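Local coordinates for YesW protein (Bacillus subtilis, PDB 2ZUX), which cleaves type I rhamnogalacturonan of plant cell walls as a calcium-rich beta-propeller lyase, acting endolytically by elimination and releasing oligosaccharides, at residues 417-422 with 462-467; 456-461 with 470-475; 365-370 with 561-566. One frame throughout, in Å; residues are numbered along the deposited sequence.

Contact 1. Residues 417-422 with 462-467; sequences MAADID and LLREQL. With CA (calcium ion), chain F; CA (calcium ion), chain I.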
loop_
_atom_site.group_PDB
_atom_site.type_symbol
_atom_site.label_atom_id
_atom_site.label_comp_id
_atom_site.label_asym_id
_atom_site.label_seq_id
_atom_site.Cartn_x
_atom_site.Cartn_y
_atom_site.Cartn_z
ATOM N N MET A 417 -15.585 -2.278 3.528
ATOM C CA MET A 417 -14.515 -2.086 4.502
ATOM C C MET A 417 -14.452 -3.222 5.506
ATOM O O MET A 417 -15.449 -3.894 5.754
ATOM C CB MET A 417 -14.704 -0.762 5.240
ATOM C CG MET A 417 -13.756 0.332 4.792
ATOM S SD MET A 417 -12.038 0.026 5.242
ATOM C CE MET A 417 -12.137 0.151 7.032
ATOM N N ALA A 418 -13.271 -3.415 6.078
ATOM C CA ALA A 418 -13.074 -4.366 7.155
ATOM C C ALA A 418 -12.198 -3.699 8.200
ATOM O O ALA A 418 -11.114 -3.198 7.877
ATOM C CB ALA A 418 -12.406 -5.625 6.635
ATOM N N ALA A 419 -12.673 -3.690 9.443
ATOM C CA ALA A 419 -11.945 -3.101 10.574
ATOM C C ALA A 419 -12.630 -3.462 11.876
ATOM O O ALA A 419 -13.856 -3.540 11.937
ATOM C CB ALA A 419 -11.856 -1.590 10.443
ATOM N N ASP A 420 -11.834 -3.676 12.922
ATOM C CA ASP A 420 -12.398 -3.862 14.252
ATOM C C ASP A 420 -12.821 -2.498 14.779
ATOM O O ASP A 420 -11.979 -1.714 15.244
ATOM C CB ASP A 420 -11.387 -4.498 15.209
ATOM C CG ASP A 420 -12.015 -4.867 16.543
ATOM O OD1 ASP A 420 -13.248 -4.713 16.682
ATOM O OD2 ASP A 420 -11.287 -5.323 17.450
ATOM N N ILE A 421 -14.121 -2.219 14.687
ATOM C CA ILE A 421 -14.673 -0.943 15.141
ATOM C C ILE A 421 -15.634 -1.100 16.319
ATOM O O ILE A 421 -16.025 -0.106 16.932
ATOM C CB ILE A 421 -15.369 -0.179 13.987
ATOM C CG1 ILE A 421 -16.655 -0.883 13.521
ATOM C CG2 ILE A 421 -14.387 0.016 12.825
ATOM C CD1 ILE A 421 -17.426 -0.101 12.482
ATOM N N ASP A 422 -16.000 -2.339 16.634
ATOM C CA ASP A 422 -16.995 -2.612 17.662
ATOM C C ASP A 422 -16.463 -3.735 18.541
ATOM O O ASP A 422 -16.344 -4.866 18.087
ATOM C CB ASP A 422 -18.319 -3.010 16.999
ATOM C CG ASP A 422 -19.473 -3.107 17.981
ATOM O OD1 ASP A 422 -19.236 -3.370 19.185
ATOM O OD2 ASP A 422 -20.621 -2.924 17.523
ATOM N N LEU A 462 -6.927 -0.281 20.495
ATOM C CA LEU A 462 -6.676 -1.343 19.530
ATOM C C LEU A 462 -7.754 -1.455 18.453
ATOM O O LEU A 462 -7.569 -2.197 17.489
ATOM C CB LEU A 462 -6.476 -2.678 20.257
ATOM C CG LEU A 462 -5.248 -2.766 21.176
ATOM C CD1 LEU A 462 -5.302 -4.053 21.987
ATOM C CD2 LEU A 462 -3.947 -2.699 20.374
ATOM N N LEU A 463 -8.848 -0.713 18.596
ATOM C CA LEU A 463 -9.838 -0.616 17.519
ATOM C C LEU A 463 -9.220 0.172 16.369
ATOM O O LEU A 463 -8.259 0.928 16.573
ATOM C CB LEU A 463 -11.122 0.057 18.010
ATOM C CG LEU A 463 -11.858 -0.641 19.160
ATOM C CD1 LEU A 463 -13.054 0.192 19.581
ATOM C CD2 LEU A 463 -12.304 -2.049 18.763
ATOM N N ARG A 464 -9.754 -0.001 15.166
ATOM C CA ARG A 464 -9.245 0.728 14.020
ATOM C C ARG A 464 -10.169 1.878 13.677
ATOM O O ARG A 464 -11.401 1.734 13.685
ATOM C CB ARG A 464 -9.031 -0.206 12.827
ATOM C CG ARG A 464 -7.987 0.305 11.851
ATOM C CD ARG A 464 -7.568 -0.734 10.843
ATOM N NE ARG A 464 -6.362 -0.313 10.126
ATOM C CZ ARG A 464 -5.896 -0.905 9.027
ATOM N NH1 ARG A 464 -6.539 -1.945 8.502
ATOM N NH2 ARG A 464 -4.781 -0.461 8.453
ATOM N N GLU A 465 -9.561 3.024 13.384
ATOM C CA GLU A 465 -10.289 4.222 12.994
ATOM C C GLU A 465 -10.511 4.208 11.473
ATOM O O GLU A 465 -10.112 3.259 10.794
ATOM C CB GLU A 465 -9.536 5.468 13.474
ATOM C CG GLU A 465 -9.554 5.664 15.012
ATOM C CD GLU A 465 -8.827 4.565 15.793
ATOM O OE1 GLU A 465 -7.580 4.497 15.734
ATOM O OE2 GLU A 465 -9.499 3.770 16.504
ATOM N N GLN A 466 -11.176 5.230 10.949
ATOM C CA GLN A 466 -11.501 5.282 9.524
ATOM C C GLN A 466 -10.828 6.480 8.881
ATOM O O GLN A 466 -10.680 7.530 9.512
ATOM C CB GLN A 466 -13.014 5.368 9.304
ATOM C CG GLN A 466 -13.788 4.105 9.687
ATOM C CD GLN A 466 -13.991 3.986 11.200
ATOM O OE1 GLN A 466 -14.474 4.919 11.842
ATOM N NE2 GLN A 466 -13.566 2.871 11.774
ATOM N N LEU A 467 -10.410 6.334 7.629
ATOM C CA LEU A 467 -9.831 7.448 6.885
ATOM C C LEU A 467 -10.532 7.589 5.543
ATOM O O LEU A 467 -10.816 6.603 4.861
ATOM C CB LEU A 467 -8.323 7.249 6.703
ATOM C CG LEU A 467 -7.560 8.329 5.924
ATOM C CD1 LEU A 467 -6.135 8.405 6.425
ATOM C CD2 LEU A 467 -7.578 8.101 4.412
HETATM CA CA CA F . -7.553 2.810 17.634
HETATM CA CA CA I . -14.967 -6.248 16.750
HETATM O O HOH W 1 -13.411 -6.834 18.463
HETATM O O HOH W 2 -5.183 2.875 16.975
#
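Asp420 and Arg464 join the two segments through their backbones: Arg464 N donates to Asp420 O over 2.8 Å, with an N-H...O angle of 167°. It is the one hydrogen bond between the segments, and since their touching parts run 121° apart, it is a single crossing point and not the start of a sheet ladder.

Van der Waals contacts surround this bond. Leu463 lays a methyl against the carboxylate of Asp420, CD2 lying 3.5 Å from OD1 and nearly as close to the other oxygen. With chi1 at -172° the carboxylate of Asp420 points opposite the backbone N and swings across the leucine branch; Asp570, outside the two segments, is a further polar partner of this group. On the far side of the bond, Ile421 CG2 packs on the polar end of Gln466, 3.2 Å from NE2, the two side chains crossing at about a right angle. Ala419 CB and Arg464 CB meet 3.9 Å apart. The guanidinium group of Arg464 leads off to Pro562, whose carbonyl it binds.

Metal coordination is divided between the segments. Asp420 OD1 binds one calcium ion at 2.3 Å, together with Asp422 O and a water; Tyr425, Gly427 and Glu429 supply further ligands. Leu463 O holds the other ion at 2.3 Å, and Glu465 grips that ion with both carboxylate oxygens, beside Asp459 and Asp461.

The ions sit 11.7 Å apart, calcium to calcium, and neither is shared across the contact. Leu463 thus turns its carbonyl to one metal and its isobutyl group to a ligand of the other. With both backbones held by coordination, the buried Arg464-Asp420 bond probably keeps the two calcium loops in fixed relation, consistent with the structural role suggested for calcium here.

Contact 2. Residues 456-461 with 470-475; sequences IWWDGD and NRIDKW. With CA (calcium ion), chain F.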
loop_
_atom_site.group_PDB
_atom_site.type_symbol
_atom_site.label_atom_id
_atom_site.label_comp_id
_atom_site.label_asym_id
_atom_site.label_seq_id
_atom_site.Cartn_x
_atom_site.Cartn_y
_atom_site.Cartn_z
ATOM N N ILE A 456 -7.602 2.944 9.528
ATOM C CA ILE A 456 -6.303 3.404 10.012
ATOM C C ILE A 456 -6.196 3.268 11.532
ATOM O O ILE A 456 -7.149 3.596 12.260
ATOM C CB ILE A 456 -6.042 4.875 9.596
ATOM C CG1 ILE A 456 -4.628 5.291 9.988
ATOM C CG2 ILE A 456 -7.111 5.817 10.182
ATOM C CD1 ILE A 456 -4.232 6.659 9.497
ATOM N N TRP A 457 -5.048 2.792 12.017
ATOM C CA TRP A 457 -4.772 2.822 13.458
ATOM C C TRP A 457 -4.186 4.182 13.797
ATOM O O TRP A 457 -3.035 4.464 13.452
ATOM C CB TRP A 457 -3.831 1.685 13.883
ATOM C CG TRP A 457 -4.504 0.343 13.773
ATOM C CD1 TRP A 457 -5.556 -0.104 14.531
ATOM C CD2 TRP A 457 -4.200 -0.708 12.845
ATOM N NE1 TRP A 457 -5.930 -1.369 14.124
ATOM C CE2 TRP A 457 -5.117 -1.759 13.090
ATOM C CE3 TRP A 457 -3.247 -0.863 11.820
ATOM C CZ2 TRP A 457 -5.103 -2.951 12.356
ATOM C CZ3 TRP A 457 -3.238 -2.054 11.091
ATOM C CH2 TRP A 457 -4.168 -3.076 11.363
ATOM N N TRP A 458 -4.988 5.019 14.452
ATOM C CA TRP A 458 -4.613 6.414 14.701
ATOM C C TRP A 458 -4.580 6.814 16.169
ATOM O O TRP A 458 -3.643 7.493 16.602
ATOM C CB TRP A 458 -5.547 7.358 13.934
ATOM C CG TRP A 458 -5.171 8.790 14.079
ATOM C CD1 TRP A 458 -5.828 9.742 14.803
ATOM C CD2 TRP A 458 -4.035 9.439 13.499
ATOM N NE1 TRP A 458 -5.181 10.951 14.691
ATOM C CE2 TRP A 458 -4.072 10.791 13.902
ATOM C CE3 TRP A 458 -2.994 9.013 12.662
ATOM C CZ2 TRP A 458 -3.106 11.723 13.496
ATOM C CZ3 TRP A 458 -2.030 9.943 12.268
ATOM C CH2 TRP A 458 -2.099 11.278 12.687
ATOM N N ASP A 459 -5.605 6.438 16.929
ATOM C CA ASP A 459 -5.631 6.780 18.341
ATOM C C ASP A 459 -4.927 5.717 19.176
ATOM O O ASP A 459 -4.173 4.893 18.645
ATOM C CB ASP A 459 -7.055 7.104 18.826
ATOM C CG ASP A 459 -7.967 5.888 18.875
ATOM O OD1 ASP A 459 -7.479 4.731 18.833
ATOM O OD2 ASP A 459 -9.191 6.106 18.970
ATOM N N GLY A 460 -5.146 5.746 20.487
ATOM C CA GLY A 460 -4.412 4.861 21.375
ATOM C C GLY A 460 -5.007 3.486 21.596
ATOM O O GLY A 460 -4.347 2.629 22.176
ATOM N N ASP A 461 -6.240 3.263 21.149
ATOM C CA ASP A 461 -6.875 1.970 21.391
ATOM C C ASP A 461 -6.654 0.993 20.237
ATOM O O ASP A 461 -6.228 1.384 19.145
ATOM C CB ASP A 461 -8.354 2.111 21.791
ATOM C CG ASP A 461 -9.283 2.417 20.619
ATOM O OD1 ASP A 461 -8.929 2.167 19.438
ATOM O OD2 ASP A 461 -10.407 2.878 20.888
ATOM N N ASN A 470 -9.519 14.015 3.477
ATOM C CA ASN A 470 -8.516 14.531 4.409
ATOM C C ASN A 470 -8.960 14.383 5.864
ATOM O O ASN A 470 -8.635 15.219 6.711
ATOM C CB ASN A 470 -8.165 15.991 4.084
ATOM C CG ASN A 470 -9.303 16.956 4.379
ATOM O OD1 ASN A 470 -10.477 16.586 4.357
ATOM N ND2 ASN A 470 -8.951 18.216 4.652
ATOM N N ARG A 471 -9.687 13.304 6.149
ATOM C CA ARG A 471 -10.284 13.109 7.468
ATOM C C ARG A 471 -9.937 11.759 8.086
ATOM O O ARG A 471 -9.859 10.739 7.378
ATOM C CB ARG A 471 -11.806 13.231 7.380
ATOM C CG ARG A 471 -12.300 14.628 7.025
ATOM C CD ARG A 471 -13.817 14.690 6.846
ATOM N NE ARG A 471 -14.327 13.730 5.865
ATOM C CZ ARG A 471 -14.498 13.965 4.568
ATOM N NH1 ARG A 471 -14.195 15.144 4.038
ATOM N NH2 ARG A 471 -14.974 13.002 3.791
ATOM N N ILE A 472 -9.747 11.757 9.403
ATOM C CA ILE A 472 -9.736 10.530 10.192
ATOM C C ILE A 472 -10.934 10.601 11.137
ATOM O O ILE A 472 -11.101 11.594 11.859
ATOM C CB ILE A 472 -8.422 10.357 10.986
ATOM C CG1 ILE A 472 -7.230 10.270 10.019
ATOM C CG2 ILE A 472 -8.499 9.112 11.886
ATOM C CD1 ILE A 472 -5.880 10.195 10.695
ATOM N N ASP A 473 -11.776 9.571 11.098
ATOM C CA ASP A 473 -12.972 9.483 11.928
ATOM C C ASP A 473 -12.891 8.289 12.870
ATOM O O ASP A 473 -12.130 7.346 12.639
ATOM C CB ASP A 473 -14.225 9.329 11.049
ATOM C CG ASP A 473 -14.384 10.445 10.023
ATOM O OD1 ASP A 473 -14.156 11.629 10.356
ATOM O OD2 ASP A 473 -14.762 10.137 8.877
ATOM N N LYS A 474 -13.698 8.320 13.922
ATOM C CA LYS A 474 -13.840 7.176 14.805
ATOM C C LYS A 474 -15.308 6.806 14.936
ATOM O O LYS A 474 -16.180 7.674 15.052
ATOM C CB LYS A 474 -13.229 7.434 16.181
ATOM C CG LYS A 474 -13.018 6.142 16.986
ATOM C CD LYS A 474 -12.417 6.397 18.337
ATOM C CE LYS A 474 -12.338 5.112 19.124
ATOM N NZ LYS A 474 -11.288 4.200 18.608
ATOM N N TRP A 475 -15.570 5.507 14.896
ATOM C CA TRP A 475 -16.915 4.973 15.039
ATOM C C TRP A 475 -17.316 4.885 16.503
ATOM O O TRP A 475 -16.657 4.224 17.304
ATOM C CB TRP A 475 -16.968 3.594 14.395
ATOM C CG TRP A 475 -18.282 2.860 14.447
ATOM C CD1 TRP A 475 -18.527 1.698 15.122
ATOM C CD2 TRP A 475 -19.507 3.196 13.770
ATOM N NE1 TRP A 475 -19.820 1.286 14.905
ATOM C CE2 TRP A 475 -20.447 2.189 14.085
ATOM C CE3 TRP A 475 -19.904 4.251 12.932
ATOM C CZ2 TRP A 475 -21.754 2.200 13.595
ATOM C CZ3 TRP A 475 -21.218 4.257 12.444
ATOM C CH2 TRP A 475 -22.121 3.232 12.777
HETATM CA CA CA F . -7.553 2.810 17.634
HETATM O O HOH W 2 -5.183 2.875 16.975
#
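Ile472 of strand 471-476 contributes the most buried surface, pressing its CD1 methyl over the indole of Trp458. This is a CH-pi contact: CD1 stands 3.7 Å from the centroid of the five-membered ring, only 20° off the ring normal, and comes within 3.4 Å of CD2, the junction carbon. The branch reaches the face because Ile472 CG1 is anti to the carbonyl carbon, which sends CD1 to the indole while CG2 turns to Ile456, 4.0 Å from the CG2 there. Val515 of strand 514-519 also packs on both isoleucines.

Lys474, two residues on, points the same way but ends in charge. Its chain is extended as far as CE and then bends (chi4 72°), bringing NZ between two aspartates. It forms a salt bridge of 2.9 Å to Asp459 OD2, using the syn lone pair, and another of 2.8 Å to Asp461 OD2, met on the syn side but 24° out of the carboxylate plane. Glu465 OE2 is a third partner of the ammonium. Each aspartate spends its other oxygen on calcium: Asp459 OD1 lies 2.3 Å and Asp461 OD1 2.4 Å from the ion. A methionine in place of Lys474 would probably leave both OD2 atoms without their cationic mate, and the carboxylates freer to turn about the metal.

Asp459 OD1 also accepts from Asp461 N at 3.0 Å, closing an Asx turn, while Asp461 adds its carbonyl to the coordination sphere. Asp459, Asp461, Leu463 and Glu465 thus bind the ion at every second residue, in the order carboxylate, carboxylate, backbone carbonyl, carboxylate. The spacing matches Asp123, Asp125, Gln127 and Glu129 at another site, marking a calcium loop between neighbouring strands of a propeller blade.

Contact 3. Residues 365-370 with 561-566; sequences ALHTGD and PPHTSF. With CA (calcium ion), chain J.
His563 closes on the backbone of strand 366-369, its CB 3.4 Å from Thr368 O, in a contact between the first strand of a beta-propeller blade and a long loop far along the chain. The touching parts run nearly parallel, yet no direct hydrogen bond crosses, so the loop packs against the strand without extending its sheet.

The tight part lies at the buried end. The rings of His367 and His563 meet rim to rim with their planes at 90° and centroids 5.1 Å apart, neither lying over the other's face; the nearest carbons are modelled too close, so the exact fit there is doubtful. His563 CG is anti to the carbonyl carbon; this torsion points the ring at strand 416-419, where NE2 makes a weak hydrogen bond to Ala418 O. Pro561 presents its CG near the plane of the His367 ring, at the edge, and a water sits between Leu366 O and Pro561 O. Next along the strand Gly369, with no side chain, leaves its CA 4.4 Å from His563 CB.

Towards Asp370, Ser565 and Phe566, which are partly exposed, direct contacts become fewer. A second water accepts from Asp370 N at 2.9 Å and donates to Thr564 O at 2.7 Å and, over a longer reach, to Phe566 O, tying the two backbones together. The aspartate's CB comes no nearer the loop than 3.9 Å, from Phe566 C. Its carboxylate turns to a calcium ion, with OD1 at 2.4 Å; Asp372, Arg375, Gly377 and Glu379 complete the protein ligands. The loop's own turn is pinned internally, for Thr564 OG1 donates to Phe566 O over 2.7 Å, arriving at a C=O...O angle of 157° and tilted 16° from the carbonyl plane.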
loop_
_atom_site.group_PDB
_atom_site.type_symbol
_atom_site.label_atom_id
_atom_site.label_comp_id
_atom_site.label_asym_id
_atom_site.label_seq_id
_atom_site.Cartn_x
_atom_site.Cartn_y
_atom_site.Cartn_z
ATOM N N ALA A 365 -13.389 -3.397 -4.143
ATOM C CA ALA A 365 -12.701 -3.325 -2.854
ATOM C C ALA A 365 -12.465 -4.734 -2.337
ATOM O O ALA A 365 -13.218 -5.660 -2.676
ATOM C CB ALA A 365 -13.516 -2.506 -1.850
ATOM N N LEU A 366 -11.439 -4.886 -1.497
ATOM C CA LEU A 366 -10.928 -6.197 -1.114
ATOM C C LEU A 366 -10.142 -6.065 0.174
ATOM O O LEU A 366 -9.326 -5.149 0.309
ATOM C CB LEU A 366 -9.989 -6.689 -2.208
ATOM C CG LEU A 366 -9.421 -8.104 -2.143
ATOM C CD1 LEU A 366 -10.534 -9.138 -2.278
ATOM C CD2 LEU A 366 -8.407 -8.280 -3.244
ATOM N N HIS A 367 -10.378 -6.983 1.111
ATOM C CA HIS A 367 -9.697 -6.990 2.406
ATOM C C HIS A 367 -9.286 -8.404 2.786
ATOM O O HIS A 367 -10.143 -9.267 2.961
ATOM C CB HIS A 367 -10.627 -6.404 3.461
ATOM C CG HIS A 367 -10.897 -4.962 3.232
ATOM N ND1 HIS A 367 -11.943 -4.489 2.468
ATOM C CD2 HIS A 367 -10.169 -3.883 3.591
ATOM C CE1 HIS A 367 -11.860 -3.171 2.399
ATOM N NE2 HIS A 367 -10.789 -2.783 3.067
ATOM N N THR A 368 -7.980 -8.628 2.899
ATOM C CA THR A 368 -7.427 -9.925 3.283
ATOM C C THR A 368 -6.646 -9.761 4.580
ATOM O O THR A 368 -5.660 -9.022 4.627
ATOM C CB THR A 368 -6.486 -10.466 2.201
ATOM O OG1 THR A 368 -7.207 -10.614 0.969
ATOM C CG2 THR A 368 -5.915 -11.814 2.609
ATOM N N GLY A 369 -7.092 -10.437 5.632
ATOM C CA GLY A 369 -6.411 -10.365 6.920
ATOM C C GLY A 369 -7.002 -11.388 7.854
ATOM O O GLY A 369 -7.727 -12.285 7.419
ATOM N N ASP A 370 -6.684 -11.276 9.139
ATOM C CA ASP A 370 -7.335 -12.141 10.105
ATOM C C ASP A 370 -8.568 -11.408 10.580
ATOM O O ASP A 370 -8.523 -10.640 11.547
ATOM C CB ASP A 370 -6.433 -12.546 11.267
ATOM C CG ASP A 370 -7.025 -13.694 12.048
ATOM O OD1 ASP A 370 -8.122 -14.155 11.657
ATOM O OD2 ASP A 370 -6.406 -14.147 13.033
ATOM N N PRO A 561 -6.674 -0.150 1.724
ATOM C CA PRO A 561 -5.910 -0.027 2.958
ATOM C C PRO A 561 -5.163 -1.307 3.321
ATOM O O PRO A 561 -5.561 -2.399 2.902
ATOM C CB PRO A 561 -6.991 0.266 4.009
ATOM C CG PRO A 561 -8.229 -0.393 3.470
ATOM C CD PRO A 561 -8.134 -0.196 1.979
ATOM N N PRO A 562 -4.082 -1.179 4.094
ATOM C CA PRO A 562 -3.295 -2.348 4.472
ATOM C C PRO A 562 -3.857 -3.085 5.680
ATOM O O PRO A 562 -4.587 -2.509 6.497
ATOM C CB PRO A 562 -1.927 -1.746 4.794
ATOM C CG PRO A 562 -2.258 -0.375 5.337
ATOM C CD PRO A 562 -3.497 0.080 4.599
ATOM N N HIS A 563 -3.499 -4.364 5.776
ATOM C CA HIS A 563 -3.891 -5.232 6.879
ATOM C C HIS A 563 -2.694 -5.974 7.443
ATOM O O HIS A 563 -1.689 -6.157 6.763
ATOM C CB HIS A 563 -4.935 -6.234 6.390
ATOM C CG HIS A 563 -6.296 -5.642 6.265
ATOM N ND1 HIS A 563 -6.823 -5.186 5.075
ATOM C CD2 HIS A 563 -7.229 -5.395 7.211
ATOM C CE1 HIS A 563 -8.028 -4.688 5.299
ATOM N NE2 HIS A 563 -8.296 -4.804 6.586
ATOM N N THR A 564 -2.811 -6.405 8.693
ATOM C CA THR A 564 -1.774 -7.219 9.325
ATOM C C THR A 564 -2.057 -8.716 9.127
ATOM O O THR A 564 -3.201 -9.130 8.884
ATOM C CB THR A 564 -1.665 -6.888 10.827
ATOM O OG1 THR A 564 -2.969 -6.907 11.407
ATOM C CG2 THR A 564 -1.057 -5.513 11.029
ATOM N N SER A 565 -1.007 -9.525 9.241
ATOM C CA SER A 565 -1.137 -10.977 9.110
ATOM C C SER A 565 -1.831 -11.615 10.308
ATOM O O SER A 565 -2.306 -12.759 10.210
ATOM C CB SER A 565 0.242 -11.615 8.940
ATOM O OG SER A 565 1.009 -11.514 10.124
ATOM N N PHE A 566 -1.850 -10.886 11.424
ATOM C CA PHE A 566 -2.447 -11.333 12.674
ATOM C C PHE A 566 -3.629 -10.421 12.994
ATOM O O PHE A 566 -3.759 -9.326 12.425
ATOM C CB PHE A 566 -1.406 -11.283 13.806
ATOM C CG PHE A 566 -0.833 -9.914 14.030
ATOM C CD1 PHE A 566 -1.404 -9.046 14.958
ATOM C CD2 PHE A 566 0.245 -9.465 13.272
ATOM C CE1 PHE A 566 -0.898 -7.765 15.150
ATOM C CE2 PHE A 566 0.757 -8.177 13.461
ATOM C CZ PHE A 566 0.176 -7.329 14.394
HETATM CA CA CA J . -9.114 -16.210 11.066
HETATM O O HOH W 3 -7.062 -4.251 1.528
HETATM O O HOH W 4 -5.620 -8.699 9.994
HETATM O O HOH W 5 -7.499 -16.676 12.824
#

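In the fold
All three contacts lie in the propeller domain. Contacts 1 and 2 have centres about 8 Å apart and share the sheet of strands 454-456, 465-468, 471-476 and 481-487; their segments alternate along the chain, and both reach one calcium ion, with Glu465 hydrogen-bonded to Ile456 through the backbone. Contact 3 is centred about 12 Å from contact 1 and 17 Å from contact 2, and its segments, 365-370 and 561-566, enclose the others in sequence. His367 packs on Met417 and Ala418, linking contacts 3 and 1. Three successive blades, each with calcium beside it, are thereby joined to one another and to the late loop.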